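PDB 6Z0C: maquette-3 from Escherichia coli, which is an artificial single-chain four-helix bundle with no known natural function, designed to carry a network of charged residues buried in its hydrophobic core. Local coordinates for residues Val129-Leu143 / Leu159-Leu173. Sequence-based numbering, arbitrary orientation.
Sequences VAKQLEDEEKFIELL and LKGKLQVIKQQRELL
V129 divides its two methyls between L173 and L172: CG1 meets L173 CG at 3.7 Å, while CG2 reaches L172 CD2. One turn on, the side chains of Q132 and Q169 cross at about a right angle, with Q132 OE1 2.8 Å from Q169 NE2 and the two amide planes turned 57° apart. L133 is a knob in the hole formed by I166, Q169, R170 and L173; its CD1 lies over the rim of one face of the R170 guanidinium, and CD2 touches L173 CD1. Such knobs-into-holes packing joins the antiparallel helices 105-144 and 152-194 of the four-helix bundle; the axes of segments 129-143 and 159-173 come within 9.8 Å, with a signed crossing angle of -160°. E136 brings a charge into this interface. The bend at chi2 (-75°) sets its carboxylate against K162, whose NZ forms a salt bridge of 2.9 Å on the syn lone pair of OE2. K35 of helix 4-48 pairs with OE1 and E65 of helix 52-99 with K162, so the buried ionic network draws on all four helices. With an alanine here, K35 and K162 would probably each lose a carboxylate partner in the bundle interior, K162 keeping E65. E137 extends its chain to R170, OE1 meeting NH2 near the guanidinium plane in a salt bridge whose modelled OE1-NH2 separation of 2.4 Å is too short to be taken literally. The F139 ring receives K162 CE obliquely at 3.8 Å from CD2. I140 then fills the hole between L159, K162, L163 and I166, its CD1 touching L163 CD2 at 3.6 Å. L143 lays CD2 against the backbone of L159, 3.7 Å from its CA.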
loop_
_atom_site.group_PDB
_atom_site.type_symbol
_atom_site.label_atom_id
_atom_site.label_comp_id
_atom_site.label_asym_id
_atom_site.label_seq_id
_atom_site.Cartn_x
_atom_site.Cartn_y
_atom_site.Cartn_z
ATOM N N VAL A 129 1.967 -0.095 6.510
ATOM C CA VAL A 129 0.488 0.083 6.633
ATOM C C VAL A 129 -0.010 -0.642 7.895
ATOM O O VAL A 129 -0.838 -0.052 8.627
ATOM C CB VAL A 129 -0.261 -0.390 5.371
ATOM C CG1 VAL A 129 -1.770 -0.319 5.560
ATOM C CG2 VAL A 129 0.153 0.402 4.138
ATOM N N ALA A 130 0.455 -1.872 8.135
ATOM C CA ALA A 130 0.095 -2.687 9.322
ATOM C C ALA A 130 0.447 -1.922 10.605
ATOM O O ALA A 130 -0.374 -1.908 11.534
ATOM C CB ALA A 130 0.795 -4.024 9.270
ATOM N N LYS A 131 1.635 -1.309 10.648
ATOM C CA LYS A 131 2.135 -0.535 11.811
ATOM C C LYS A 131 1.258 0.707 12.008
ATOM O O LYS A 131 0.840 0.957 13.153
ATOM C CB LYS A 131 3.614 -0.182 11.624
ATOM C CG LYS A 131 4.240 0.648 12.739
ATOM C CD LYS A 131 3.817 0.241 14.140
ATOM C CE LYS A 131 4.767 0.709 15.223
ATOM N NZ LYS A 131 4.861 2.187 15.277
ATOM N N GLN A 132 0.965 1.453 10.940
ATOM C CA GLN A 132 0.123 2.677 11.035
ATOM C C GLN A 132 -1.267 2.276 11.551
ATOM O O GLN A 132 -1.803 2.985 12.413
ATOM C CB GLN A 132 0.061 3.417 9.699
ATOM C CG GLN A 132 -0.633 4.768 9.811
ATOM C CD GLN A 132 -0.421 5.658 8.609
ATOM O OE1 GLN A 132 -1.361 6.007 7.896
ATOM N NE2 GLN A 132 0.821 6.047 8.384
ATOM N N LEU A 133 -1.807 1.157 11.067
ATOM C CA LEU A 133 -3.127 0.610 11.477
ATOM C C LEU A 133 -3.119 0.306 12.982
ATOM O O LEU A 133 -4.087 0.687 13.666
ATOM C CB LEU A 133 -3.411 -0.639 10.639
ATOM C CG LEU A 133 -4.746 -1.337 10.883
ATOM C CD1 LEU A 133 -5.913 -0.379 10.710
ATOM C CD2 LEU A 133 -4.888 -2.521 9.941
ATOM N N GLU A 134 -2.057 -0.328 13.485
ATOM C CA GLU A 134 -1.893 -0.639 14.931
ATOM C C GLU A 134 -1.937 0.662 15.741
ATOM O O GLU A 134 -2.654 0.697 16.753
ATOM C CB GLU A 134 -0.587 -1.387 15.195
ATOM C CG GLU A 134 -0.670 -2.858 14.851
ATOM C CD GLU A 134 0.600 -3.630 15.157
ATOM O OE1 GLU A 134 1.068 -3.552 16.313
ATOM O OE2 GLU A 134 1.124 -4.288 14.239
ATOM N N ASP A 135 -1.198 1.685 15.306
ATOM C CA ASP A 135 -1.111 3.002 15.993
ATOM C C ASP A 135 -2.491 3.683 15.993
ATOM O O ASP A 135 -2.834 4.316 17.018
ATOM C CB ASP A 135 -0.019 3.875 15.363
ATOM C CG ASP A 135 1.393 3.385 15.649
ATOM O OD1 ASP A 135 1.564 2.553 16.563
ATOM O OD2 ASP A 135 2.314 3.838 14.956
ATOM N N GLU A 136 -3.263 3.555 14.908
ATOM C CA GLU A 136 -4.634 4.126 14.814
ATOM C C GLU A 136 -5.535 3.420 15.835
ATOM O O GLU A 136 -6.259 4.119 16.559
ATOM C CB GLU A 136 -5.216 3.996 13.405
ATOM C CG GLU A 136 -4.449 4.770 12.348
ATOM C CD GLU A 136 -4.630 6.279 12.336
ATOM O OE1 GLU A 136 -4.334 6.885 11.290
ATOM O OE2 GLU A 136 -5.047 6.850 13.365
ATOM N N GLU A 137 -5.474 2.087 15.897
ATOM C CA GLU A 137 -6.269 1.261 16.846
ATOM C C GLU A 137 -5.932 1.652 18.289
ATOM O O GLU A 137 -6.866 1.716 19.111
ATOM C CB GLU A 137 -6.007 -0.227 16.620
ATOM C CG GLU A 137 -6.624 -0.745 15.341
ATOM C CD GLU A 137 -6.374 -2.215 15.070
ATOM O OE1 GLU A 137 -7.293 -2.872 14.561
ATOM O OE2 GLU A 137 -5.261 -2.693 15.358
ATOM N N LYS A 138 -4.651 1.884 18.590
ATOM C CA LYS A 138 -4.187 2.276 19.947
ATOM C C LYS A 138 -4.757 3.649 20.305
ATOM O O LYS A 138 -5.221 3.822 21.446
ATOM C CB LYS A 138 -2.661 2.316 20.030
ATOM C CG LYS A 138 -1.985 0.957 20.086
ATOM C CD LYS A 138 -0.486 1.060 20.197
ATOM C CE LYS A 138 0.191 -0.291 20.226
ATOM N NZ LYS A 138 1.634 -0.173 19.912
ATOM N N PHE A 139 -4.725 4.602 19.372
ATOM C CA PHE A 139 -5.219 5.969 19.658
ATOM C C PHE A 139 -6.725 5.916 19.937
ATOM O O PHE A 139 -7.177 6.612 20.861
ATOM C CB PHE A 139 -4.908 6.972 18.546
ATOM C CG PHE A 139 -5.444 8.329 18.911
ATOM C CD1 PHE A 139 -4.945 8.997 20.019
ATOM C CD2 PHE A 139 -6.515 8.885 18.231
ATOM C CE1 PHE A 139 -5.467 10.223 20.403
ATOM C CE2 PHE A 139 -7.031 10.114 18.614
ATOM C CZ PHE A 139 -6.510 10.777 19.701
ATOM N N ILE A 140 -7.472 5.125 19.165
ATOM C CA ILE A 140 -8.948 4.962 19.339
ATOM C C ILE A 140 -9.234 4.452 20.757
ATOM O O ILE A 140 -10.152 4.996 21.401
ATOM C CB ILE A 140 -9.533 4.044 18.251
ATOM C CG1 ILE A 140 -9.722 4.832 16.952
ATOM C CG2 ILE A 140 -10.820 3.375 18.718
ATOM C CD1 ILE A 140 -10.515 4.111 15.904
ATOM N N GLU A 141 -8.482 3.455 21.227
ATOM C CA GLU A 141 -8.678 2.867 22.581
ATOM C C GLU A 141 -8.420 3.964 23.627
ATOM O O GLU A 141 -9.175 4.039 24.609
ATOM C CB GLU A 141 -7.818 1.608 22.729
ATOM C CG GLU A 141 -8.300 0.474 21.831
ATOM C CD GLU A 141 -7.335 -0.672 21.559
ATOM O OE1 GLU A 141 -6.264 -0.726 22.201
ATOM O OE2 GLU A 141 -7.663 -1.516 20.697
ATOM N N LEU A 142 -7.438 4.833 23.379
ATOM C CA LEU A 142 -7.093 5.974 24.266
ATOM C C LEU A 142 -8.186 7.049 24.190
ATOM O O LEU A 142 -8.604 7.555 25.252
ATOM C CB LEU A 142 -5.732 6.519 23.824
ATOM C CG LEU A 142 -4.972 7.359 24.843
ATOM C CD1 LEU A 142 -4.872 6.650 26.185
ATOM C CD2 LEU A 142 -3.588 7.681 24.311
ATOM N N LEU A 143 -8.628 7.383 22.975
ATOM C CA LEU A 143 -9.642 8.437 22.704
ATOM C C LEU A 143 -10.970 8.068 23.378
ATOM O O LEU A 143 -11.627 8.971 23.919
ATOM C CB LEU A 143 -9.806 8.579 21.189
ATOM C CG LEU A 143 -10.857 9.584 20.721
ATOM C CD1 LEU A 143 -10.647 10.950 21.363
ATOM C CD2 LEU A 143 -10.838 9.700 19.208
ATOM N N LEU A 159 -13.535 10.651 16.798
ATOM C CA LEU A 159 -13.612 9.169 16.884
ATOM C C LEU A 159 -14.246 8.620 15.602
ATOM O O LEU A 159 -13.689 7.668 15.044
ATOM C CB LEU A 159 -14.412 8.769 18.128
ATOM C CG LEU A 159 -14.651 7.269 18.303
ATOM C CD1 LEU A 159 -13.339 6.501 18.315
ATOM C CD2 LEU A 159 -15.433 6.995 19.575
ATOM N N LYS A 160 -15.359 9.206 15.149
ATOM C CA LYS A 160 -16.061 8.796 13.900
ATOM C C LYS A 160 -15.075 8.844 12.729
ATOM O O LYS A 160 -15.040 7.873 11.943
ATOM C CB LYS A 160 -17.259 9.703 13.609
ATOM C CG LYS A 160 -18.505 9.441 14.440
ATOM C CD LYS A 160 -19.687 10.268 13.974
ATOM C CE LYS A 160 -20.905 10.138 14.864
ATOM N NZ LYS A 160 -22.048 10.924 14.343
ATOM N N GLY A 161 -14.311 9.936 12.622
ATOM C CA GLY A 161 -13.273 10.116 11.593
ATOM C C GLY A 161 -12.236 9.007 11.654
ATOM O O GLY A 161 -11.928 8.422 10.595
ATOM N N LYS A 162 -11.726 8.717 12.855
ATOM C CA LYS A 162 -10.652 7.713 13.077
ATOM C C LYS A 162 -11.164 6.322 12.694
ATOM O O LYS A 162 -10.386 5.562 12.099
ATOM C CB LYS A 162 -10.145 7.753 14.521
ATOM C CG LYS A 162 -9.205 8.907 14.839
ATOM C CD LYS A 162 -8.000 8.948 13.935
ATOM C CE LYS A 162 -6.827 9.698 14.527
ATOM N NZ LYS A 162 -5.677 9.699 13.595
ATOM N N LEU A 163 -12.427 6.012 13.001
ATOM C CA LEU A 163 -13.055 4.714 12.638
ATOM C C LEU A 163 -13.118 4.565 11.108
ATOM O O LEU A 163 -12.879 3.438 10.618
ATOM C CB LEU A 163 -14.437 4.619 13.291
ATOM C CG LEU A 163 -14.422 4.437 14.809
ATOM C CD1 LEU A 163 -15.815 4.597 15.392
ATOM C CD2 LEU A 163 -13.841 3.083 15.194
ATOM N N GLN A 164 -13.392 5.650 10.376
ATOM C CA GLN A 164 -13.419 5.650 8.885
ATOM C C GLN A 164 -11.992 5.463 8.351
ATOM O O GLN A 164 -11.831 4.703 7.376
ATOM C CB GLN A 164 -14.053 6.931 8.333
ATOM C CG GLN A 164 -13.878 7.106 6.829
ATOM C CD GLN A 164 -14.473 5.977 6.022
ATOM O OE1 GLN A 164 -15.442 5.339 6.426
ATOM N NE2 GLN A 164 -13.899 5.728 4.856
ATOM N N VAL A 165 -11.006 6.136 8.952
ATOM C CA VAL A 165 -9.563 6.013 8.579
ATOM C C VAL A 165 -9.157 4.538 8.664
ATOM O O VAL A 165 -8.496 4.048 7.730
ATOM C CB VAL A 165 -8.654 6.889 9.463
ATOM C CG1 VAL A 165 -7.206 6.417 9.440
ATOM C CG2 VAL A 165 -8.731 8.350 9.061
ATOM N N ILE A 166 -9.531 3.858 9.748
ATOM C CA ILE A 166 -9.123 2.444 9.994
ATOM C C ILE A 166 -9.735 1.549 8.909
ATOM O O ILE A 166 -9.006 0.678 8.410
ATOM C CB ILE A 166 -9.470 2.003 11.429
ATOM C CG1 ILE A 166 -8.390 2.489 12.397
ATOM C CG2 ILE A 166 -9.669 0.497 11.511
ATOM C CD1 ILE A 166 -8.773 2.387 13.844
ATOM N N LYS A 167 -11.002 1.768 8.538
ATOM C CA LYS A 167 -11.678 1.007 7.450
ATOM C C LYS A 167 -10.845 1.103 6.167
ATOM O O LYS A 167 -10.644 0.058 5.516
ATOM C CB LYS A 167 -13.088 1.532 7.163
ATOM C CG LYS A 167 -14.170 1.088 8.134
ATOM C CD LYS A 167 -15.561 1.497 7.690
ATOM C CE LYS A 167 -16.655 1.061 8.641
ATOM N NZ LYS A 167 -16.702 1.918 9.845
ATOM N N GLN A 168 -10.395 2.313 5.820
ATOM C CA GLN A 168 -9.615 2.590 4.583
ATOM C C GLN A 168 -8.226 1.942 4.672
ATOM O O GLN A 168 -7.754 1.439 3.637
ATOM C CB GLN A 168 -9.515 4.095 4.344
ATOM C CG GLN A 168 -10.856 4.732 4.005
ATOM C CD GLN A 168 -10.756 6.220 3.773
ATOM O OE1 GLN A 168 -11.593 6.993 4.228
ATOM N NE2 GLN A 168 -9.721 6.640 3.065
ATOM N N GLN A 169 -7.585 1.947 5.843
ATOM C CA GLN A 169 -6.240 1.325 6.011
ATOM C C GLN A 169 -6.350 -0.199 5.864
ATOM O O GLN A 169 -5.441 -0.786 5.272
ATOM C CB GLN A 169 -5.590 1.754 7.325
ATOM C CG GLN A 169 -4.872 3.093 7.209
ATOM C CD GLN A 169 -4.587 3.715 8.552
ATOM O OE1 GLN A 169 -5.091 3.269 9.579
ATOM N NE2 GLN A 169 -3.769 4.753 8.551
ATOM N N ARG A 170 -7.428 -0.821 6.346
ATOM C CA ARG A 170 -7.670 -2.279 6.150
ATOM C C ARG A 170 -7.918 -2.566 4.668
ATOM O O ARG A 170 -7.492 -3.630 4.187
ATOM C CB ARG A 170 -8.871 -2.756 6.966
ATOM C CG ARG A 170 -8.642 -2.686 8.463
ATOM C CD ARG A 170 -9.553 -3.641 9.195
ATOM N NE ARG A 170 -9.607 -3.299 10.601
ATOM C CZ ARG A 170 -8.661 -3.578 11.492
ATOM N NH1 ARG A 170 -7.560 -4.223 11.137
ATOM N NH2 ARG A 170 -8.832 -3.212 12.751
ATOM N N GLU A 171 -8.617 -1.662 3.982
ATOM C CA GLU A 171 -8.876 -1.760 2.523
ATOM C C GLU A 171 -7.526 -1.719 1.795
ATOM O O GLU A 171 -7.317 -2.542 0.888
ATOM C CB GLU A 171 -9.825 -0.640 2.087
ATOM C CG GLU A 171 -10.798 -1.057 1.003
ATOM C CD GLU A 171 -11.714 -2.210 1.382
ATOM O OE1 GLU A 171 -12.570 -2.023 2.272
ATOM O OE2 GLU A 171 -11.559 -3.294 0.793
ATOM N N LEU A 172 -6.631 -0.823 2.214
ATOM C CA LEU A 172 -5.280 -0.656 1.616
ATOM C C LEU A 172 -4.448 -1.922 1.862
ATOM O O LEU A 172 -3.810 -2.391 0.906
ATOM C CB LEU A 172 -4.617 0.589 2.211
ATOM C CG LEU A 172 -3.211 0.912 1.706
ATOM C CD1 LEU A 172 -3.177 1.011 0.188
ATOM C CD2 LEU A 172 -2.702 2.196 2.338
ATOM N N LEU A 173 -4.473 -2.475 3.082
ATOM C CA LEU A 173 -3.781 -3.759 3.396
ATOM C C LEU A 173 -4.244 -4.843 2.414
ATOM O O LEU A 173 -3.379 -5.563 1.894
ATOM C CB LEU A 173 -4.050 -4.190 4.843
ATOM C CG LEU A 173 -3.030 -3.738 5.885
ATOM C CD1 LEU A 173 -3.367 -4.323 7.250
ATOM C CD2 LEU A 173 -1.611 -4.125 5.485
#